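Local coordinates for arginine decarboxylase (Campylobacter jejuni subsp. jejuni, PDB 3NZP), which probably catalyses the pyridoxal phosphate-dependent decarboxylation of arginine to agmatine, an early step in polyamine and spermidine biosynthesis, at residues Lys177-Leu186 / Leu223-Leu234. Residues are numbered along the deposited sequence; the frame is centred on the assembly and turned at random.
Sequences KPNIGLRVRL and LLEQFTMIHFHL. With PLP (pyridoxal-5'-phosphate), chain E.
L182 lays its CD1 methyl over one face of the F227 ring, 3.9 Å from the ring centroid, a CH-pi contact offset toward the rim. F227 reaches it because CG stands anti to the backbone N (chi1 -176°), which carries the ring to the L182 side chain. Further along this apolar face, V184 CG1 packs on I230 CB, and V184 CG2 lies 3.8 Å from F232 CB. Five backbone hydrogen bonds join the two segments, among them L182 N to M229 O (3.0 Å). Strands 179-183 and 227-231 run parallel as the fifth and sixth strands of the eight-stranded alpha/beta (TIM) barrel, the pyridoxal-binding fold of class-II decarboxylases, with helix 208-220 in the crossover between them. On the barrel-interior face, R183 CG comes obliquely to the H231 ring, 4.0 Å from ND1, and R183 NH2 forms a salt bridge to E158. Beyond the strand, H233 turns one face of its imidazole to the cofactor ring, with PLP C3 3.8 Å above the plane; within it, H231 meets the C2A methyl with its ring edge, CE1 to C2A 3.4 Å. At the N-terminal end Q226 CB still packs on I180 CG1 (3.7 Å), but the margin is looser: K177 CD approaches L223 CD1 no closer than 4.3 Å, and a water held weakly by N179 ND2 donates to E225 O.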
loop_
_atom_site.group_PDB
_atom_site.type_symbol
_atom_site.label_atom_id
_atom_site.label_comp_id
_atom_site.label_asym_id
_atom_site.label_seq_id
_atom_site.Cartn_x
_atom_site.Cartn_y
_atom_site.Cartn_z
ATOM N N LYS B 177 -36.627 3.522 -14.083
ATOM C CA LYS B 177 -35.806 2.434 -13.576
ATOM C C LYS B 177 -34.465 2.398 -14.297
ATOM O O LYS B 177 -34.362 2.730 -15.482
ATOM C CB LYS B 177 -36.531 1.083 -13.692
ATOM C CG LYS B 177 -37.709 1.057 -14.668
ATOM C CD LYS B 177 -38.464 -0.279 -14.647
ATOM C CE LYS B 177 -39.084 -0.587 -13.284
ATOM N NZ LYS B 177 -40.056 0.458 -12.833
ATOM N N PRO B 178 -33.405 2.013 -13.572
ATOM C CA PRO B 178 -32.074 1.953 -14.176
ATOM C C PRO B 178 -31.932 0.830 -15.189
ATOM O O PRO B 178 -32.749 -0.091 -15.252
ATOM C CB PRO B 178 -31.163 1.770 -12.969
ATOM C CG PRO B 178 -32.022 0.998 -12.015
ATOM C CD PRO B 178 -33.363 1.644 -12.143
ATOM N N ASN B 179 -30.895 0.931 -16.005
ATOM C CA ASN B 179 -30.619 -0.086 -16.994
ATOM C C ASN B 179 -29.900 -1.201 -16.287
ATOM O O ASN B 179 -29.104 -0.963 -15.382
ATOM C CB ASN B 179 -29.733 0.469 -18.088
ATOM C CG ASN B 179 -30.519 1.172 -19.137
ATOM O OD1 ASN B 179 -29.961 1.925 -19.950
ATOM N ND2 ASN B 179 -31.834 0.928 -19.149
ATOM N N ILE B 180 -30.174 -2.425 -16.704
ATOM C CA ILE B 180 -29.545 -3.572 -16.089
ATOM C C ILE B 180 -28.391 -4.105 -16.932
ATOM O O ILE B 180 -28.513 -4.249 -18.144
ATOM C CB ILE B 180 -30.582 -4.673 -15.872
ATOM C CG1 ILE B 180 -31.628 -4.198 -14.856
ATOM C CG2 ILE B 180 -29.892 -5.943 -15.430
ATOM C CD1 ILE B 180 -32.764 -5.177 -14.613
ATOM N N GLY B 181 -27.257 -4.374 -16.294
ATOM C CA GLY B 181 -26.117 -4.908 -17.021
ATOM C C GLY B 181 -25.745 -6.258 -16.436
ATOM O O GLY B 181 -25.903 -6.467 -15.231
ATOM N N LEU B 182 -25.268 -7.189 -17.259
ATOM C CA LEU B 182 -24.884 -8.503 -16.727
ATOM C C LEU B 182 -23.392 -8.752 -16.904
ATOM O O LEU B 182 -22.884 -8.714 -18.021
ATOM C CB LEU B 182 -25.674 -9.628 -17.415
ATOM C CG LEU B 182 -27.194 -9.631 -17.244
ATOM C CD1 LEU B 182 -27.763 -10.883 -17.875
ATOM C CD2 LEU B 182 -27.552 -9.585 -15.769
ATOM N N ARG B 183 -22.688 -8.990 -15.803
ATOM C CA ARG B 183 -21.256 -9.245 -15.870
ATOM C C ARG B 183 -21.051 -10.714 -16.210
ATOM O O ARG B 183 -21.409 -11.597 -15.432
ATOM C CB ARG B 183 -20.584 -8.938 -14.529
ATOM C CG ARG B 183 -19.084 -9.077 -14.568
ATOM C CD ARG B 183 -18.469 -8.871 -13.213
ATOM N NE ARG B 183 -17.013 -8.937 -13.278
ATOM C CZ ARG B 183 -16.205 -8.964 -12.219
ATOM N NH1 ARG B 183 -14.891 -9.027 -12.402
ATOM N NH2 ARG B 183 -16.699 -8.932 -10.982
ATOM N N VAL B 184 -20.468 -10.982 -17.368
ATOM C CA VAL B 184 -20.263 -12.361 -17.761
ATOM C C VAL B 184 -18.974 -12.966 -17.215
ATOM O O VAL B 184 -17.947 -12.303 -17.138
ATOM C CB VAL B 184 -20.278 -12.492 -19.288
ATOM C CG1 VAL B 184 -21.618 -11.981 -19.826
ATOM C CG2 VAL B 184 -19.127 -11.718 -19.887
ATOM N N ARG B 185 -19.050 -14.232 -16.824
ATOM C CA ARG B 185 -17.906 -14.961 -16.308
ATOM C C ARG B 185 -17.194 -15.504 -17.544
ATOM O O ARG B 185 -17.773 -16.297 -18.277
ATOM C CB ARG B 185 -18.397 -16.113 -15.434
ATOM C CG ARG B 185 -17.322 -16.999 -14.851
ATOM C CD ARG B 185 -16.725 -16.374 -13.606
ATOM N NE ARG B 185 -17.674 -16.307 -12.489
ATOM C CZ ARG B 185 -18.069 -17.355 -11.770
ATOM N NH1 ARG B 185 -18.935 -17.186 -10.774
ATOM N NH2 ARG B 185 -17.598 -18.568 -12.046
ATOM N N LEU B 186 -15.961 -15.072 -17.804
ATOM C CA LEU B 186 -15.219 -15.559 -18.976
ATOM C C LEU B 186 -14.417 -16.819 -18.675
ATOM O O LEU B 186 -13.770 -16.918 -17.638
ATOM C CB LEU B 186 -14.261 -14.483 -19.505
ATOM C CG LEU B 186 -14.861 -13.207 -20.094
ATOM C CD1 LEU B 186 -13.753 -12.341 -20.636
ATOM C CD2 LEU B 186 -15.848 -13.537 -21.197
ATOM N N LEU B 223 -38.952 -7.294 -17.790
ATOM C CA LEU B 223 -37.913 -6.295 -17.556
ATOM C C LEU B 223 -36.803 -6.371 -18.612
ATOM O O LEU B 223 -35.812 -5.653 -18.524
ATOM C CB LEU B 223 -37.321 -6.497 -16.154
ATOM C CG LEU B 223 -37.368 -5.348 -15.130
ATOM C CD1 LEU B 223 -38.659 -4.568 -15.244
ATOM C CD2 LEU B 223 -37.208 -5.931 -13.716
ATOM N N LEU B 224 -36.974 -7.230 -19.614
ATOM C CA LEU B 224 -35.959 -7.365 -20.644
ATOM C C LEU B 224 -35.589 -6.016 -21.212
ATOM O O LEU B 224 -34.486 -5.827 -21.700
ATOM C CB LEU B 224 -36.443 -8.282 -21.763
ATOM C CG LEU B 224 -36.300 -9.783 -21.484
ATOM C CD1 LEU B 224 -36.736 -10.566 -22.708
ATOM C CD2 LEU B 224 -34.852 -10.111 -21.142
ATOM N N GLU B 225 -36.519 -5.079 -21.134
ATOM C CA GLU B 225 -36.285 -3.741 -21.637
ATOM C C GLU B 225 -35.052 -3.110 -20.992
ATOM O O GLU B 225 -34.374 -2.293 -21.603
ATOM C CB GLU B 225 -37.501 -2.874 -21.340
ATOM C CG GLU B 225 -38.748 -3.263 -22.101
ATOM C CD GLU B 225 -38.733 -2.761 -23.540
ATOM O OE1 GLU B 225 -39.768 -2.913 -24.232
ATOM O OE2 GLU B 225 -37.692 -2.214 -23.976
ATOM N N GLN B 226 -34.763 -3.496 -19.754
ATOM C CA GLN B 226 -33.633 -2.932 -19.039
ATOM C C GLN B 226 -32.303 -3.552 -19.407
ATOM O O GLN B 226 -31.289 -2.856 -19.470
ATOM C CB GLN B 226 -33.847 -3.050 -17.538
ATOM C CG GLN B 226 -35.212 -2.551 -17.087
ATOM C CD GLN B 226 -35.627 -1.251 -17.772
ATOM O OE1 GLN B 226 -34.930 -0.229 -17.694
ATOM N NE2 GLN B 226 -36.778 -1.288 -18.445
ATOM N N PHE B 227 -32.293 -4.860 -19.646
ATOM C CA PHE B 227 -31.064 -5.543 -20.011
ATOM C C PHE B 227 -30.503 -4.917 -21.291
ATOM O O PHE B 227 -30.945 -5.237 -22.386
ATOM C CB PHE B 227 -31.349 -7.029 -20.197
ATOM C CG PHE B 227 -30.132 -7.849 -20.489
ATOM C CD1 PHE B 227 -28.870 -7.406 -20.125
ATOM C CD2 PHE B 227 -30.251 -9.078 -21.124
ATOM C CE1 PHE B 227 -27.735 -8.174 -20.387
ATOM C CE2 PHE B 227 -29.126 -9.858 -21.392
ATOM C CZ PHE B 227 -27.863 -9.402 -21.024
ATOM N N THR B 228 -29.529 -4.020 -21.159
ATOM C CA THR B 228 -28.967 -3.378 -22.337
ATOM C C THR B 228 -27.497 -3.648 -22.649
ATOM O O THR B 228 -27.045 -3.355 -23.763
ATOM C CB THR B 228 -29.166 -1.867 -22.271
ATOM O OG1 THR B 228 -28.560 -1.349 -21.080
ATOM C CG2 THR B 228 -30.634 -1.550 -22.275
HETATM N N MSE B 229 -26.739 -4.164 -21.683
HETATM C CA MSE B 229 -25.330 -4.465 -21.937
HETATM C C MSE B 229 -24.738 -5.540 -21.050
HETATM O O MSE B 229 -25.198 -5.764 -19.929
HETATM C CB MSE B 229 -24.447 -3.211 -21.822
HETATM C CG MSE B 229 -24.274 -2.681 -20.419
HETATM SE SE MSE B 229 -22.707 -1.501 -20.167
HETATM C CE MSE B 229 -23.197 0.021 -21.273
ATOM N N ILE B 230 -23.734 -6.224 -21.594
ATOM C CA ILE B 230 -22.998 -7.241 -20.859
ATOM C C ILE B 230 -21.618 -6.626 -20.606
ATOM O O ILE B 230 -21.134 -5.820 -21.402
ATOM C CB ILE B 230 -22.804 -8.571 -21.649
ATOM C CG1 ILE B 230 -22.074 -8.333 -22.948
ATOM C CG2 ILE B 230 -24.121 -9.188 -21.967
ATOM C CD1 ILE B 230 -21.765 -9.623 -23.619
ATOM N N HIS B 231 -20.992 -7.006 -19.501
ATOM C CA HIS B 231 -19.700 -6.457 -19.135
ATOM C C HIS B 231 -18.779 -7.542 -18.600
ATOM O O HIS B 231 -19.240 -8.515 -17.995
ATOM C CB HIS B 231 -19.922 -5.349 -18.076
ATOM C CG HIS B 231 -18.693 -4.947 -17.318
ATOM N ND1 HIS B 231 -18.362 -5.494 -16.096
ATOM C CD2 HIS B 231 -17.716 -4.052 -17.602
ATOM C CE1 HIS B 231 -17.236 -4.956 -15.661
ATOM N NE2 HIS B 231 -16.823 -4.077 -16.558
ATOM N N PHE B 232 -17.481 -7.387 -18.854
ATOM C CA PHE B 232 -16.469 -8.320 -18.353
ATOM C C PHE B 232 -15.217 -7.500 -18.017
ATOM O O PHE B 232 -14.985 -6.447 -18.621
ATOM C CB PHE B 232 -16.172 -9.417 -19.394
ATOM C CG PHE B 232 -15.446 -8.947 -20.624
ATOM C CD1 PHE B 232 -14.060 -8.848 -20.633
ATOM C CD2 PHE B 232 -16.145 -8.607 -21.779
ATOM C CE1 PHE B 232 -13.381 -8.413 -21.776
ATOM C CE2 PHE B 232 -15.469 -8.167 -22.927
ATOM C CZ PHE B 232 -14.088 -8.070 -22.923
ATOM N N HIS B 233 -14.453 -7.928 -17.012
ATOM C CA HIS B 233 -13.216 -7.216 -16.654
ATOM C C HIS B 233 -12.075 -8.212 -16.583
ATOM O O HIS B 233 -12.166 -9.198 -15.865
ATOM C CB HIS B 233 -13.333 -6.469 -15.297
ATOM C CG HIS B 233 -12.116 -5.650 -14.945
ATOM N ND1 HIS B 233 -11.646 -4.615 -15.731
ATOM C CD2 HIS B 233 -11.253 -5.741 -13.904
ATOM C CE1 HIS B 233 -10.550 -4.111 -15.195
ATOM N NE2 HIS B 233 -10.290 -4.776 -14.086
ATOM N N LEU B 234 -11.007 -7.962 -17.333
ATOM C CA LEU B 234 -9.855 -8.860 -17.320
ATOM C C LEU B 234 -8.817 -8.415 -16.308
ATOM O O LEU B 234 -7.949 -9.194 -15.936
ATOM C CB LEU B 234 -9.181 -8.915 -18.691
ATOM C CG LEU B 234 -10.030 -9.435 -19.841
ATOM C CD1 LEU B 234 -9.182 -9.457 -21.106
ATOM C CD2 LEU B 234 -10.581 -10.820 -19.498
HETATM N N1 PLP E . -13.539 -1.694 -14.975
HETATM C C2 PLP E . -13.851 -2.299 -13.824
HETATM C C2A PLP E . -15.165 -3.023 -13.712
HETATM C C3 PLP E . -12.957 -2.235 -12.714
HETATM O O3 PLP E . -13.275 -2.849 -11.527
HETATM C C4 PLP E . -11.690 -1.528 -12.884
HETATM C C4A PLP E . -10.716 -1.436 -11.778
HETATM C C5 PLP E . -11.430 -0.898 -14.162
HETATM C C6 PLP E . -12.389 -1.024 -15.177
HETATM C C5A PLP E . -10.134 -0.120 -14.431
HETATM O O4P PLP E . -9.212 -0.890 -15.225
HETATM P P PLP E . -7.885 0.009 -15.476
HETATM O O1P PLP E . -7.066 -0.646 -16.512
HETATM O O2P PLP E . -8.266 1.481 -15.975
HETATM O O3P PLP E . -7.031 0.110 -14.128
HETATM O O HOH W 1 -33.290 0.330 -21.807
HETATM O O HOH W 2 -15.407 -10.809 -15.425
#